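Local structure of putative fimbrial subunit (Corynebacterium diphtheriae, 4HSQ) at residues V10-Q15 and G204-D209. The protein probably forms, as the major pilin SpaD, the covalently linked shaft of a cell-surface pilus used in adhesion, and binds calcium. Sequence-based numbering, arbitrary orientation.
Sequences VKDADQ and GLHVTD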
loop_
_atom_site.group_PDB
_atom_site.type_symbol
_atom_site.label_atom_id
_atom_site.label_comp_id
_atom_site.label_asym_id
_atom_site.label_seq_id
_atom_site.Cartn_x
_atom_site.Cartn_y
_atom_site.Cartn_z
ATOM N N VAL A 10 -6.999 -4.210 6.628
ATOM C CA VAL A 10 -6.454 -3.457 5.504
ATOM C C VAL A 10 -6.758 -4.224 4.239
ATOM O O VAL A 10 -6.633 -5.448 4.198
ATOM C CB VAL A 10 -4.937 -3.151 5.634
ATOM C CG1 VAL A 10 -4.086 -4.435 5.743
ATOM C CG2 VAL A 10 -4.438 -2.281 4.463
ATOM N N LYS A 11 -7.229 -3.500 3.233
ATOM C CA LYS A 11 -7.457 -4.065 1.921
ATOM C C LYS A 11 -6.498 -3.353 0.987
ATOM O O LYS A 11 -6.732 -2.204 0.642
ATOM C CB LYS A 11 -8.917 -3.898 1.465
ATOM C CG LYS A 11 -9.179 -4.722 0.220
ATOM C CD LYS A 11 -9.400 -6.203 0.625
ATOM C CE LYS A 11 -9.525 -7.137 -0.557
ATOM N NZ LYS A 11 -8.311 -7.099 -1.444
ATOM N N ASP A 12 -5.390 -4.012 0.646
ATOM C CA ASP A 12 -4.324 -3.406 -0.151
ATOM C C ASP A 12 -3.814 -4.303 -1.290
ATOM O O ASP A 12 -2.892 -3.877 -1.993
ATOM C CB ASP A 12 -3.129 -3.073 0.779
ATOM C CG ASP A 12 -2.533 -4.266 1.543
ATOM O OD1 ASP A 12 -2.517 -5.385 0.996
ATOM O OD2 ASP A 12 -2.065 -4.069 2.670
ATOM N N ALA A 13 -4.351 -5.536 -1.464
ATOM C CA ALA A 13 -3.819 -6.447 -2.509
ATOM C C ALA A 13 -3.711 -5.769 -3.878
ATOM O O ALA A 13 -4.635 -5.082 -4.341
ATOM C CB ALA A 13 -4.646 -7.725 -2.626
ATOM N N ASP A 14 -2.527 -5.900 -4.463
ATOM C CA ASP A 14 -2.105 -5.400 -5.774
ATOM C C ASP A 14 -2.049 -3.876 -5.866
ATOM O O ASP A 14 -1.801 -3.348 -6.941
ATOM C CB ASP A 14 -3.010 -5.956 -6.897
ATOM C CG ASP A 14 -3.071 -7.478 -6.951
ATOM O OD1 ASP A 14 -1.993 -8.126 -6.952
ATOM O OD2 ASP A 14 -4.181 -8.018 -6.965
ATOM N N GLN A 15 -2.197 -3.167 -4.765
ATOM C CA GLN A 15 -2.166 -1.701 -4.832
ATOM C C GLN A 15 -0.734 -1.263 -4.619
ATOM O O GLN A 15 -0.152 -1.519 -3.567
ATOM C CB GLN A 15 -3.134 -1.083 -3.793
ATOM C CG GLN A 15 -4.618 -1.544 -3.977
ATOM C CD GLN A 15 -5.030 -1.526 -5.446
ATOM O OE1 GLN A 15 -4.973 -0.506 -6.114
ATOM N NE2 GLN A 15 -5.338 -2.677 -6.006
ATOM N N GLY A 204 6.980 2.479 -5.905
ATOM C CA GLY A 204 7.413 1.139 -5.525
ATOM C C GLY A 204 6.251 0.207 -5.715
ATOM O O GLY A 204 5.162 0.644 -6.106
ATOM N N LEU A 205 6.458 -1.078 -5.424
ATOM C CA LEU A 205 5.454 -2.078 -5.703
ATOM C C LEU A 205 5.039 -2.829 -4.472
ATOM O O LEU A 205 5.844 -3.027 -3.569
ATOM C CB LEU A 205 5.996 -3.084 -6.745
ATOM C CG LEU A 205 6.553 -2.504 -8.054
ATOM C CD1 LEU A 205 7.205 -3.611 -8.901
ATOM C CD2 LEU A 205 5.447 -1.764 -8.834
ATOM N N HIS A 206 3.790 -3.315 -4.471
ATOM C CA HIS A 206 3.273 -4.150 -3.385
ATOM C C HIS A 206 3.989 -5.493 -3.428
ATOM O O HIS A 206 4.137 -6.093 -4.508
ATOM C CB HIS A 206 1.773 -4.357 -3.593
ATOM C CG HIS A 206 1.027 -4.835 -2.392
ATOM N ND1 HIS A 206 1.300 -6.062 -1.800
ATOM C CD2 HIS A 206 -0.028 -4.274 -1.765
ATOM C CE1 HIS A 206 0.404 -6.204 -0.832
ATOM N NE2 HIS A 206 -0.426 -5.165 -0.780
ATOM N N VAL A 207 4.453 -5.961 -2.274
ATOM C CA VAL A 207 5.097 -7.293 -2.215
ATOM C C VAL A 207 4.067 -8.365 -2.576
ATOM O O VAL A 207 2.860 -8.198 -2.325
ATOM C CB VAL A 207 5.758 -7.613 -0.857
ATOM C CG1 VAL A 207 6.730 -6.496 -0.443
ATOM C CG2 VAL A 207 4.708 -7.896 0.248
ATOM N N THR A 208 4.548 -9.486 -3.129
ATOM C CA THR A 208 3.634 -10.554 -3.554
ATOM C C THR A 208 3.274 -11.569 -2.465
ATOM O O THR A 208 2.289 -12.282 -2.631
ATOM C CB THR A 208 4.263 -11.323 -4.727
ATOM O OG1 THR A 208 5.508 -11.906 -4.291
ATOM C CG2 THR A 208 4.519 -10.425 -5.932
ATOM N N ASP A 209 4.051 -11.666 -1.381
ATOM C CA ASP A 209 3.876 -12.746 -0.386
ATOM C C ASP A 209 3.056 -12.362 0.846
ATOM O O ASP A 209 2.892 -13.163 1.757
ATOM C CB ASP A 209 5.277 -13.263 0.051
ATOM C CG ASP A 209 6.127 -12.204 0.715
ATOM O OD1 ASP A 209 6.236 -11.089 0.153
ATOM O OD2 ASP A 209 6.631 -12.463 1.823
#
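The ring of His-206 reaches the loop after strand 7-11 because its CG stands anti to the backbone N (chi1 -163°). Asp-12 meets it with CG set between its own backbone N and carbonyl carbon (chi1 58°). The two side chains cross at about a right angle. His-206 NE2 donates to Asp-12 OD1 at 2.8 Å, and the bond is fairly straight (162°). The acceptor lies in the ring plane, but the N-H comes from above the carboxylate plane. At the other ring nitrogen, His-206 ND1 donates to Val-207 O at 2.7 Å, in the carbonyl plane on a lone pair. Two in-plane bonds therefore fix the rotation of the imidazole.

Residues Asp-12 to Gln-15 form a type II turn, closed by Gln-15 N to Asp-12 O at 2.9 Å. The turn lies along the NE2-CD2 edge of the ring and over part of one face. Gln-15 O sits at its edge, 3.3 Å from His-206 CD2, and Asp-14 N lies over one face, toward the rim. Gln-15 O also accepts from His-146 NE2, and the His-146 ring packs edge-to-face with His-206.

Asp-12 has further partners: OD1 accepts from Asp-212 N, and OD2 bonds Thr-144 OG1. The contact joins the Sgo0707 N2 region to the prealbumin-like region of the pilin. With both ring nitrogens donating, the imidazole is probably protonated, and its interdomain bond to buried Asp-12 would then be charge-assisted.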